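Local coordinates for protein N2152 (Neocallimastix frontalis, PDB 5U22) that probably hydrolyses arabinose-containing glycans as a family 39 glycoside hydrolase built from a TIM barrel and a beta-sandwich, at residues Ala262-Tyr271 against Pro321-Ala332. Residues are numbered along the deposited sequence; the frame is centred on the assembly and turned at random.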
loop_
_atom_site.group_PDB
_atom_site.type_symbol
_atom_site.label_atom_id
_atom_site.label_comp_id
_atom_site.label_asym_id
_atom_site.label_seq_id
_atom_site.Cartn_x
_atom_site.Cartn_y
_atom_site.Cartn_z
ATOM N N ALA A 262 10.165 3.045 0.516
ATOM C CA ALA A 262 10.777 1.938 1.247
ATOM C C ALA A 262 10.309 1.888 2.696
ATOM O O ALA A 262 10.175 0.805 3.271
ATOM C CB ALA A 262 12.299 2.059 1.206
ATOM N N ARG A 263 10.065 3.048 3.303
ATOM C CA ARG A 263 9.695 3.075 4.714
ATOM C C ARG A 263 8.267 2.599 4.924
ATOM O O ARG A 263 7.982 1.886 5.892
ATOM C CB ARG A 263 9.870 4.484 5.271
ATOM C CG ARG A 263 11.241 5.087 5.026
ATOM C CD ARG A 263 11.209 6.616 5.272
ATOM N NE ARG A 263 10.226 7.313 4.435
ATOM C CZ ARG A 263 9.943 8.603 4.553
ATOM N NH1 ARG A 263 10.576 9.330 5.473
ATOM N NH2 ARG A 263 9.031 9.167 3.755
ATOM N N PHE A 264 7.349 2.995 4.040
ATOM C CA PHE A 264 5.977 2.500 4.133
ATOM C C PHE A 264 5.934 0.998 3.905
ATOM O O PHE A 264 5.259 0.253 4.629
ATOM C CB PHE A 264 5.091 3.205 3.106
ATOM C CG PHE A 264 4.806 4.658 3.422
ATOM C CD1 PHE A 264 3.784 5.003 4.292
ATOM C CD2 PHE A 264 5.551 5.671 2.838
ATOM C CE1 PHE A 264 3.507 6.325 4.584
ATOM C CE2 PHE A 264 5.283 7.012 3.125
ATOM C CZ PHE A 264 4.260 7.340 4.000
ATOM N N ILE A 265 6.652 0.537 2.886
ATOM C CA ILE A 265 6.720 -0.891 2.612
ATOM C C ILE A 265 7.254 -1.637 3.829
ATOM O O ILE A 265 6.652 -2.612 4.295
ATOM C CB ILE A 265 7.578 -1.147 1.362
ATOM C CG1 ILE A 265 6.843 -0.674 0.103
ATOM C CG2 ILE A 265 7.966 -2.616 1.270
ATOM C CD1 ILE A 265 7.733 -0.554 -1.129
ATOM N N GLY A 266 8.389 -1.189 4.366
ATOM C CA GLY A 266 8.957 -1.871 5.518
ATOM C C GLY A 266 8.005 -1.931 6.697
ATOM O O GLY A 266 7.835 -2.984 7.319
ATOM N N ARG A 267 7.339 -0.811 6.997
ATOM C CA ARG A 267 6.501 -0.766 8.192
ATOM C C ARG A 267 5.179 -1.490 7.977
ATOM O O ARG A 267 4.721 -2.208 8.871
ATOM C CB ARG A 267 6.298 0.693 8.625
ATOM C CG ARG A 267 7.601 1.318 9.121
ATOM C CD ARG A 267 7.593 2.842 9.155
ATOM N NE ARG A 267 8.963 3.357 9.157
ATOM C CZ ARG A 267 9.293 4.632 9.334
ATOM N NH1 ARG A 267 8.346 5.545 9.542
ATOM N NH2 ARG A 267 10.575 4.996 9.301
ATOM N N PHE A 268 4.569 -1.354 6.794
ATOM C CA PHE A 268 3.382 -2.153 6.482
ATOM C C PHE A 268 3.674 -3.642 6.611
ATOM O O PHE A 268 2.864 -4.399 7.163
ATOM C CB PHE A 268 2.875 -1.852 5.067
ATOM C CG PHE A 268 2.259 -0.484 4.898
ATOM C CD1 PHE A 268 2.283 0.447 5.925
ATOM C CD2 PHE A 268 1.658 -0.137 3.698
ATOM C CE1 PHE A 268 1.730 1.712 5.757
ATOM C CE2 PHE A 268 1.084 1.115 3.528
ATOM C CZ PHE A 268 1.128 2.050 4.565
ATOM N N GLU A 269 4.818 -4.089 6.085
ATOM C CA GLU A 269 5.158 -5.501 6.207
ATOM C C GLU A 269 5.415 -5.875 7.660
ATOM O O GLU A 269 5.007 -6.950 8.112
ATOM C CB GLU A 269 6.374 -5.833 5.347
ATOM C CG GLU A 269 6.135 -5.718 3.835
ATOM C CD GLU A 269 5.324 -6.879 3.255
ATOM O OE1 GLU A 269 5.051 -7.870 3.987
ATOM O OE2 GLU A 269 4.962 -6.784 2.063
ATOM N N ARG A 270 6.068 -4.991 8.415
ATOM C CA ARG A 270 6.375 -5.289 9.813
ATOM C C ARG A 270 5.109 -5.533 10.625
ATOM O O ARG A 270 5.087 -6.388 11.517
ATOM C CB ARG A 270 7.188 -4.143 10.414
ATOM C CG ARG A 270 7.551 -4.303 11.881
ATOM C CD ARG A 270 8.627 -3.273 12.286
ATOM N NE ARG A 270 9.798 -3.326 11.399
ATOM C CZ ARG A 270 10.226 -2.302 10.658
ATOM N NH1 ARG A 270 9.611 -1.119 10.703
ATOM N NH2 ARG A 270 11.277 -2.453 9.871
ATOM N N TYR A 271 4.041 -4.803 10.324
ATOM C CA TYR A 271 2.800 -4.905 11.080
ATOM C C TYR A 271 1.742 -5.729 10.358
ATOM O O TYR A 271 0.578 -5.741 10.778
ATOM C CB TYR A 271 2.286 -3.503 11.426
ATOM C CG TYR A 271 3.145 -2.870 12.502
ATOM C CD1 TYR A 271 2.893 -3.123 13.842
ATOM C CD2 TYR A 271 4.240 -2.073 12.176
ATOM C CE1 TYR A 271 3.687 -2.565 14.840
ATOM C CE2 TYR A 271 5.040 -1.523 13.161
ATOM C CZ TYR A 271 4.757 -1.771 14.488
ATOM O OH TYR A 271 5.553 -1.228 15.465
ATOM N N PRO A 321 15.396 -1.259 11.913
ATOM C CA PRO A 321 15.941 -0.047 11.300
ATOM C C PRO A 321 16.396 0.935 12.365
ATOM O O PRO A 321 16.263 0.662 13.566
ATOM C CB PRO A 321 14.737 0.495 10.525
ATOM C CG PRO A 321 13.589 0.173 11.451
ATOM C CD PRO A 321 13.949 -1.127 12.165
ATOM N N PRO A 322 16.949 2.088 11.974
ATOM C CA PRO A 322 17.376 3.060 13.005
ATOM C C PRO A 322 16.265 3.475 13.958
ATOM O O PRO A 322 16.483 3.489 15.180
ATOM C CB PRO A 322 17.901 4.227 12.162
ATOM C CG PRO A 322 18.462 3.556 10.945
ATOM C CD PRO A 322 17.466 2.454 10.640
ATOM N N ASN A 323 15.077 3.802 13.438
ATOM C CA ASN A 323 13.941 4.200 14.266
ATOM C C ASN A 323 12.673 4.219 13.424
ATOM O O ASN A 323 12.449 5.171 12.667
ATOM C CB ASN A 323 14.176 5.584 14.887
ATOM C CG ASN A 323 13.007 6.043 15.765
ATOM O OD1 ASN A 323 12.081 5.287 16.031
ATOM N ND2 ASN A 323 13.064 7.286 16.223
ATOM N N GLU A 324 11.853 3.172 13.523
ATOM C CA GLU A 324 10.647 3.105 12.703
ATOM C C GLU A 324 9.600 4.130 13.110
ATOM O O GLU A 324 8.617 4.311 12.386
ATOM C CB GLU A 324 10.023 1.712 12.766
ATOM C CG GLU A 324 9.356 1.396 14.105
ATOM C CD GLU A 324 8.246 0.371 13.955
ATOM O OE1 GLU A 324 7.884 0.061 12.793
ATOM O OE2 GLU A 324 7.740 -0.124 14.991
ATOM N N ASN A 325 9.771 4.789 14.250
ATOM C CA ASN A 325 8.829 5.814 14.703
ATOM C C ASN A 325 9.316 7.209 14.363
ATOM O O ASN A 325 9.229 8.128 15.181
ATOM C CB ASN A 325 8.594 5.676 16.202
ATOM C CG ASN A 325 8.069 4.310 16.570
ATOM O OD1 ASN A 325 6.990 3.919 16.136
ATOM N ND2 ASN A 325 8.846 3.561 17.352
ATOM N N SER A 326 9.826 7.387 13.148
ATOM C CA SER A 326 10.462 8.621 12.706
ATOM C C SER A 326 10.495 8.602 11.184
ATOM O O SER A 326 9.977 7.678 10.554
ATOM C CB SER A 326 11.880 8.741 13.263
ATOM O OG SER A 326 12.738 7.883 12.526
ATOM N N LYS A 327 11.137 9.608 10.592
ATOM C CA LYS A 327 11.274 9.652 9.140
ATOM C C LYS A 327 12.383 8.750 8.609
ATOM O O LYS A 327 12.536 8.661 7.388
ATOM C CB LYS A 327 11.529 11.090 8.684
ATOM C CG LYS A 327 10.388 12.035 9.030
ATOM C CD LYS A 327 10.638 13.440 8.514
ATOM C CE LYS A 327 9.351 14.252 8.539
ATOM N NZ LYS A 327 8.799 14.352 9.919
ATOM N N LEU A 328 13.140 8.067 9.473
ATOM C CA LEU A 328 14.405 7.497 9.031
ATOM C C LEU A 328 14.210 6.248 8.178
ATOM O O LEU A 328 13.183 5.561 8.237
ATOM C CB LEU A 328 15.312 7.163 10.220
ATOM C CG LEU A 328 15.691 8.390 11.062
ATOM C CD1 LEU A 328 16.623 8.011 12.203
ATOM C CD2 LEU A 328 16.300 9.460 10.185
ATOM N N ILE A 329 15.237 5.990 7.360
ATOM C CA ILE A 329 15.407 4.844 6.470
ATOM C C ILE A 329 14.880 3.541 7.071
ATOM O O ILE A 329 15.083 3.250 8.252
ATOM C CB ILE A 329 16.893 4.718 6.084
ATOM C CG1 ILE A 329 17.133 3.553 5.114
ATOM C CG2 ILE A 329 17.778 4.597 7.349
ATOM C CD1 ILE A 329 18.445 3.690 4.404
ATOM N N ASP A 330 14.195 2.752 6.249
ATOM C CA ASP A 330 13.563 1.514 6.689
ATOM C C ASP A 330 13.434 0.624 5.459
ATOM O O ASP A 330 13.755 1.043 4.346
ATOM C CB ASP A 330 12.209 1.816 7.335
ATOM C CG ASP A 330 11.743 0.736 8.283
ATOM O OD1 ASP A 330 12.249 -0.407 8.234
ATOM O OD2 ASP A 330 10.846 1.045 9.090
ATOM N N GLY A 331 12.932 -0.590 5.643
ATOM C CA GLY A 331 12.785 -1.453 4.481
ATOM C C GLY A 331 12.256 -2.824 4.837
ATOM O O GLY A 331 11.827 -3.079 5.963
ATOM N N ALA A 332 12.296 -3.713 3.844
ATOM C CA ALA A 332 11.711 -5.036 3.984
ATOM C C ALA A 332 12.628 -6.068 3.352
ATOM O O ALA A 332 13.363 -5.776 2.404
ATOM C CB ALA A 332 10.323 -5.111 3.330
HETATM O O HOH W 1 10.012 -4.842 7.307
HETATM O O HOH W 2 6.161 5.066 11.600
#
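Two arginines of helix 258-270 share one carboxylate oxygen: OD2 of D330 accepts from NE of R267 and from NH1 of R270, each at 3.0 Å. The network joins a helix of the TIM barrel to the first residue of strand 330-336 in the beta-sandwich and to the loop before it, so it lies at the interface of the two domains. R270 meets D330 end-on, the guanidinium and carboxylate nearly coplanar, and both oxygens offer their syn lone pairs; the second bond, NH2 to OD1, is 2.8 Å and almost straight (175°). R267 takes OD2 on the anti side instead. Its extended chain carries the guanidinium on into the loop, where NH1 and NH2 both hold O of S326, while O of E324 sits over the centre of one face, 3.0 Å above the plane. E324 reaches back toward the helix: OE1 receives NH1 of R270 from above the carboxylate plane and also bonds S222. Further along the loop, NH1 of R263 donates to O of K327 (2.8 Å), and D249 pairs with NH2 of the same arginine. The backbones come close where G266 CA rests 3.1 Å from O of G331, and a water links the carbonyl oxygens of these two glycines. At the helix end, Y271 OH donates to OE2 of E324 over a very short 2.5 Å, ring and carboxylate only 7° from parallel.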